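PDB 4XJ6: VC0179-like protein from Escherichia coli, which probably joins GTP and ATP into the cyclic dinucleotide cGAMP, as a bacterial relative of cyclic GMP-AMP synthase. Local coordinates for residues 56-61 with 66-71. Sequence-based numbering, arbitrary orientation.
Sequences RRQALT and RLKLEK
At the turn between two consecutive helices, where the long helix 24-57 gives way to the short helix 62-69, Leu60 and Gln58 meet Lys68 from the last turn of the second helix. Lys68 does the reaching. Its chain runs straight out to CE, and the bend at chi4 (-68°) swings NZ off the leucine, which then meets the methylenes CD and CE. Leu60 CD1 sits 3.7 Å from Lys68 CE, the two side chains crossing at about a right angle. The same methyl, Leu60 CD1, is 3.8 Å from Lys68 CD. Gln58 adds a looser touch, its OE1 4.1 Å from Lys68 CE. Lys68 and Leu60 also pack on helix 24-57, against Val51 and Asp54 respectively, while Thr61 stands at the N-cap of helix 62-69, with OG1 hydrogen-bonded to Ser64 OG. This is a surface contact, and its centre lies about 36 Å from the centre of the chain. Only 100 Å² is buried between the segments, most of it on Lys68 and Leu60, and the lysine charge is turned to a long, weak ion pair with Asp54; what the side chains add across the turn is van der Waals contact rather than a polar bond.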
loop_
_atom_site.group_PDB
_atom_site.type_symbol
_atom_site.label_atom_id
_atom_site.label_comp_id
_atom_site.label_asym_id
_atom_site.label_seq_id
_atom_site.Cartn_x
_atom_site.Cartn_y
_atom_site.Cartn_z
ATOM N N ARG A 56 29.981 18.025 -13.455
ATOM C CA ARG A 56 30.175 18.834 -14.650
ATOM C C ARG A 56 30.821 20.168 -14.300
ATOM O O ARG A 56 31.482 20.786 -15.134
ATOM C CB ARG A 56 28.846 19.064 -15.375
ATOM C CG ARG A 56 27.827 19.871 -14.583
ATOM C CD ARG A 56 27.026 20.775 -15.504
ATOM N NE ARG A 56 26.399 20.024 -16.585
ATOM C CZ ARG A 56 25.096 19.784 -16.670
ATOM N NH1 ARG A 56 24.273 20.247 -15.739
ATOM N NH2 ARG A 56 24.615 19.087 -17.689
ATOM N N ARG A 57 30.633 20.604 -13.061
ATOM C CA ARG A 57 31.172 21.882 -12.621
ATOM C C ARG A 57 32.684 21.813 -12.442
ATOM O O ARG A 57 33.414 22.676 -12.927
ATOM C CB ARG A 57 30.508 22.324 -11.315
ATOM C CG ARG A 57 30.720 23.786 -10.972
ATOM C CD ARG A 57 30.220 24.689 -12.088
ATOM N NE ARG A 57 28.806 24.475 -12.373
ATOM C CZ ARG A 57 28.149 25.062 -13.368
ATOM N NH1 ARG A 57 28.782 25.902 -14.175
ATOM N NH2 ARG A 57 26.861 24.809 -13.556
ATOM N N GLN A 58 33.153 20.775 -11.755
ATOM C CA GLN A 58 34.565 20.674 -11.401
ATOM C C GLN A 58 35.309 19.599 -12.193
ATOM O O GLN A 58 36.442 19.250 -11.855
ATOM C CB GLN A 58 34.702 20.407 -9.900
ATOM C CG GLN A 58 34.025 21.458 -9.029
ATOM C CD GLN A 58 33.997 21.077 -7.562
ATOM O OE1 GLN A 58 34.013 19.897 -7.211
ATOM N NE2 GLN A 58 33.956 22.081 -6.693
ATOM N N ALA A 59 34.670 19.085 -13.244
ATOM C CA ALA A 59 35.269 18.083 -14.131
ATOM C C ALA A 59 35.834 16.894 -13.354
ATOM O O ALA A 59 36.948 16.438 -13.619
ATOM C CB ALA A 59 36.356 18.718 -14.987
ATOM N N LEU A 60 35.049 16.400 -12.402
ATOM C CA LEU A 60 35.489 15.351 -11.489
ATOM C C LEU A 60 35.806 14.042 -12.194
ATOM O O LEU A 60 35.227 13.724 -13.232
ATOM C CB LEU A 60 34.422 15.097 -10.423
ATOM C CG LEU A 60 34.000 16.270 -9.539
ATOM C CD1 LEU A 60 32.929 15.827 -8.556
ATOM C CD2 LEU A 60 35.198 16.859 -8.808
ATOM N N THR A 61 36.730 13.284 -11.614
ATOM C CA THR A 61 36.979 11.917 -12.043
ATOM C C THR A 61 35.904 11.020 -11.443
ATOM O O THR A 61 35.170 11.441 -10.547
ATOM C CB THR A 61 38.370 11.419 -11.612
ATOM O OG1 THR A 61 38.470 11.454 -10.183
ATOM C CG2 THR A 61 39.460 12.292 -12.212
ATOM N N ARG A 66 32.958 8.877 -6.446
ATOM C CA ARG A 66 32.711 7.806 -5.486
ATOM C C ARG A 66 33.119 8.219 -4.076
ATOM O O ARG A 66 32.429 7.905 -3.103
ATOM C CB ARG A 66 33.462 6.538 -5.890
ATOM C CG ARG A 66 32.973 5.280 -5.184
ATOM C CD ARG A 66 33.868 4.082 -5.484
ATOM N NE ARG A 66 33.181 2.819 -5.219
ATOM C CZ ARG A 66 33.215 2.168 -4.061
ATOM N NH1 ARG A 66 33.904 2.654 -3.041
ATOM N NH2 ARG A 66 32.556 1.025 -3.923
ATOM N N LEU A 67 34.241 8.924 -3.975
ATOM C CA LEU A 67 34.770 9.359 -2.688
ATOM C C LEU A 67 33.885 10.430 -2.056
ATOM O O LEU A 67 33.752 10.490 -0.834
ATOM C CB LEU A 67 36.200 9.877 -2.847
ATOM C CG LEU A 67 37.239 8.845 -3.295
ATOM C CD1 LEU A 67 38.591 9.503 -3.523
ATOM C CD2 LEU A 67 37.347 7.718 -2.279
ATOM N N LYS A 68 33.288 11.276 -2.889
ATOM C CA LYS A 68 32.332 12.270 -2.412
ATOM C C LYS A 68 31.061 11.602 -1.901
ATOM O O LYS A 68 30.527 11.974 -0.855
ATOM C CB LYS A 68 31.986 13.266 -3.518
ATOM C CG LYS A 68 33.011 14.367 -3.708
ATOM C CD LYS A 68 32.598 15.313 -4.824
ATOM C CE LYS A 68 33.576 16.469 -4.964
ATOM N NZ LYS A 68 33.525 17.387 -3.794
ATOM N N LEU A 69 30.581 10.615 -2.652
ATOM C CA LEU A 69 29.374 9.882 -2.288
ATOM C C LEU A 69 29.570 9.101 -0.990
ATOM O O LEU A 69 28.621 8.887 -0.234
ATOM C CB LEU A 69 28.961 8.938 -3.418
ATOM C CG LEU A 69 28.366 9.586 -4.669
ATOM C CD1 LEU A 69 27.999 8.526 -5.698
ATOM C CD2 LEU A 69 27.154 10.448 -4.317
ATOM N N GLU A 70 30.808 8.689 -0.730
ATOM C CA GLU A 70 31.133 7.960 0.492
ATOM C C GLU A 70 31.339 8.906 1.669
ATOM O O GLU A 70 31.848 8.510 2.715
ATOM C CB GLU A 70 32.380 7.101 0.292
ATOM C CG GLU A 70 32.132 5.774 -0.406
ATOM C CD GLU A 70 33.422 5.037 -0.710
ATOM O OE1 GLU A 70 34.502 5.641 -0.539
ATOM O OE2 GLU A 70 33.360 3.859 -1.120
ATOM N N LYS A 71 30.955 10.164 1.483
ATOM C CA LYS A 71 30.892 11.120 2.579
ATOM C C LYS A 71 29.434 11.443 2.865
ATOM O O LYS A 71 29.118 12.186 3.795
ATOM C CB LYS A 71 31.670 12.395 2.247
ATOM C CG LYS A 71 33.160 12.182 2.061
ATOM C CD LYS A 71 33.834 13.455 1.575
ATOM C CE LYS A 71 35.275 13.194 1.164
ATOM N NZ LYS A 71 35.768 14.209 0.189
#